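Local coordinates for malonyl CoA-acyl carrier protein transacylase (Mycobacterium tuberculosis, PDB 2QC3), which transfers the malonyl group of malonyl-CoA to holo acyl carrier protein, supplying malonyl-ACP for fatty acid biosynthesis, at residues Ala66-Ala71 against Tyr99-Val104. Sequence-based numbering, arbitrary orientation.
Sequences AATLLA and YAIAGV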
ATOM      1  N   ALA A  66      -7.900   4.918   4.907  1.00 25.88           N
ATOM      2  CA  ALA A  66      -9.276   5.357   5.164  1.00 27.56           C
ATOM      3  C   ALA A  66     -10.107   5.342   3.872  1.00 26.99           C
ATOM      4  O   ALA A  66     -11.239   4.862   3.858  1.00 28.15           O
ATOM      5  CB  ALA A  66      -9.279   6.769   5.776  1.00 27.01           C
ATOM      6  N   ALA A  67      -9.539   5.868   2.795  1.00 26.43           N
ATOM      7  CA  ALA A  67     -10.224   5.903   1.507  1.00 27.43           C
ATOM      8  C   ALA A  67     -10.517   4.477   1.055  1.00 27.74           C
ATOM      9  O   ALA A  67     -11.621   4.166   0.591  1.00 27.66           O
ATOM     10  CB  ALA A  67      -9.358   6.602   0.472  1.00 24.93           C
ATOM     11  N   THR A  68      -9.522   3.610   1.204  1.00 26.93           N
ATOM     12  CA  THR A  68      -9.676   2.221   0.807  1.00 25.60           C
ATOM     13  C   THR A  68     -10.787   1.499   1.542  1.00 25.05           C
ATOM     14  O   THR A  68     -11.609   0.817   0.923  1.00 24.39           O
ATOM     15  CB  THR A  68      -8.364   1.419   0.984  1.00 23.87           C
ATOM     16  OG1 THR A  68      -7.405   1.877   0.027  1.00 24.17           O
ATOM     17  CG2 THR A  68      -8.606  -0.081   0.752  1.00 23.12           C
ATOM     18  N   LEU A  69     -10.820   1.658   2.859  1.00 24.29           N
ATOM     19  CA  LEU A  69     -11.821   0.983   3.659  1.00 25.59           C
ATOM     20  C   LEU A  69     -13.230   1.551   3.511  1.00 25.87           C
ATOM     21  O   LEU A  69     -14.203   0.821   3.674  1.00 26.82           O
ATOM     22  CB  LEU A  69     -11.370   0.946   5.125  1.00 22.59           C
ATOM     23  CG  LEU A  69      -9.998   0.253   5.261  1.00 24.15           C
ATOM     24  CD1 LEU A  69      -9.616   0.096   6.732  1.00 21.26           C
ATOM     25  CD2 LEU A  69     -10.045  -1.115   4.567  1.00 21.22           C
ATOM     26  N   LEU A  70     -13.359   2.839   3.210  1.00 27.95           N
ATOM     27  CA  LEU A  70     -14.695   3.409   3.015  1.00 29.76           C
ATOM     28  C   LEU A  70     -15.335   2.651   1.856  1.00 30.29           C
ATOM     29  O   LEU A  70     -16.496   2.238   1.929  1.00 31.03           O
ATOM     30  CB  LEU A  70     -14.619   4.893   2.654  1.00 29.11           C
ATOM     31  CG  LEU A  70     -14.355   5.904   3.767  1.00 30.24           C
ATOM     32  CD1 LEU A  70     -14.203   7.282   3.153  1.00 30.21           C
ATOM     33  CD2 LEU A  70     -15.504   5.887   4.774  1.00 31.17           C
ATOM     34  N   ALA A  71     -14.554   2.459   0.795  1.00 30.29           N
ATOM     35  CA  ALA A  71     -15.011   1.751  -0.393  1.00 31.80           C
ATOM     36  C   ALA A  71     -15.325   0.309  -0.040  1.00 33.80           C
ATOM     37  O   ALA A  71     -16.345  -0.239  -0.464  1.00 33.65           O
ATOM     38  CB  ALA A  71     -13.941   1.805  -1.474  1.00 30.98           C
ATOM     39  N   TYR A  99      -5.330  -6.105   5.037  1.00 20.47           N
ATOM     40  CA  TYR A  99      -5.551  -6.920   6.226  1.00 20.93           C
ATOM     41  C   TYR A  99      -6.981  -6.764   6.723  1.00 22.53           C
ATOM     42  O   TYR A  99      -7.626  -7.742   7.100  1.00 22.02           O
ATOM     43  CB  TYR A  99      -4.570  -6.525   7.333  1.00 22.48           C
ATOM     44  CG  TYR A  99      -3.234  -7.211   7.236  1.00 21.68           C
ATOM     45  CD1 TYR A  99      -2.640  -7.446   5.997  1.00 22.05           C
ATOM     46  CD2 TYR A  99      -2.551  -7.616   8.385  1.00 24.05           C
ATOM     47  CE1 TYR A  99      -1.407  -8.064   5.899  1.00 20.41           C
ATOM     48  CE2 TYR A  99      -1.306  -8.237   8.298  1.00 22.50           C
ATOM     49  CZ  TYR A  99      -0.744  -8.458   7.053  1.00 20.63           C
ATOM     50  OH  TYR A  99       0.477  -9.075   6.944  1.00 19.92           O
ATOM     51  N   ALA A 100      -7.472  -5.529   6.730  1.00 22.42           N
ATOM     52  CA  ALA A 100      -8.833  -5.266   7.172  1.00 23.15           C
ATOM     53  C   ALA A 100      -9.813  -5.884   6.175  1.00 23.28           C
ATOM     54  O   ALA A 100     -10.831  -6.453   6.561  1.00 24.16           O
ATOM     55  CB  ALA A 100      -9.072  -3.761   7.285  1.00 24.65           C
ATOM     56  N   ILE A 101      -9.502  -5.779   4.888  1.00 22.44           N
ATOM     57  CA  ILE A 101     -10.377  -6.349   3.877  1.00 22.66           C
ATOM     58  C   ILE A 101     -10.460  -7.858   4.089  1.00 22.45           C
ATOM     59  O   ILE A 101     -11.539  -8.440   4.023  1.00 21.64           O
ATOM     60  CB  ILE A 101      -9.867  -6.019   2.456  1.00 20.47           C
ATOM     61  CG1 ILE A 101     -10.111  -4.531   2.170  1.00 21.80           C
ATOM     62  CG2 ILE A 101     -10.570  -6.898   1.414  1.00 21.16           C
ATOM     63  CD1 ILE A 101      -9.408  -4.002   0.916  1.00 22.49           C
ATOM     64  N   ALA A 102      -9.317  -8.475   4.382  1.00 22.90           N
ATOM     65  CA  ALA A 102      -9.251  -9.914   4.611  1.00 23.08           C
ATOM     66  C   ALA A 102      -9.679 -10.324   6.019  1.00 23.27           C
ATOM     67  O   ALA A 102      -9.489 -11.476   6.413  1.00 24.19           O
ATOM     68  CB  ALA A 102      -7.838 -10.423   4.325  1.00 21.82           C
ATOM     69  N   GLY A 103     -10.234  -9.379   6.777  1.00 22.80           N
ATOM     70  CA  GLY A 103     -10.722  -9.675   8.113  1.00 23.12           C
ATOM     71  C   GLY A 103      -9.739  -9.905   9.248  1.00 24.79           C
ATOM     72  O   GLY A 103     -10.124 -10.399  10.307  1.00 24.48           O
ATOM     73  N   VAL A 104      -8.478  -9.536   9.061  1.00 24.37           N
ATOM     74  CA  VAL A 104      -7.495  -9.735  10.115  1.00 23.77           C
ATOM     75  C   VAL A 104      -7.631  -8.682  11.206  1.00 23.51           C
ATOM     76  O   VAL A 104      -7.439  -8.974  12.385  1.00 24.06           O
ATOM     77  CB  VAL A 104      -6.067  -9.714   9.537  1.00 22.78           C
ATOM     78  CG1 VAL A 104      -5.035  -9.764  10.657  1.00 23.07           C
ATOM     79  CG2 VAL A 104      -5.883 -10.904   8.610  1.00 22.06           C
TER
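With CG set opposite the carbonyl carbon (chi1 -57°), L69 reaches across from helix 57-77 to A100 and I101, in the last turn of helix 94-101; chi2 of -174° extends CD1 while CD2 branches off toward I101. Here two helices of the acyl transferase fold pack through aliphatic carbons of four residues, the threonine giving only its methyl, and no hydrogen bond joins the two segments. The L69 fork spreads around the A100 methyl: CD1 and CD2 of L69 each lie 3.9 Å from A100 CB. The CD2 branch also runs on to I101, 4.2 Å from its CG1, where the two side chains meet at a slant. I101 is itself drawn out (chi2 168°), which carries its CD1 past this point to T68, whose side chain it crosses at nearly a right angle. The T68 hydroxyl has one proton to share between two carbonyl oxygens, that of P270, its strongest partner, and that of I64 in the preceding turn, so CG2 alone of this side chain meets I101. Helix 107-125 extends the cluster, its A110 touching both L69 and A100. T68 also sits about 11 Å, side chain to side chain, from S92, the probable active-site serine, near the likely nucleophile elbow from which helix 94-101 follows. Just past I101 that helix ends in a Schellman motif, with G103 at positive phi as its C-prime residue; V104 N donates to Y99 O at 2.8 Å and G103 N to A100 O at 3.0 Å. Beside this helix end, T68 CG2 meets I101 CD1 at 4.0 Å.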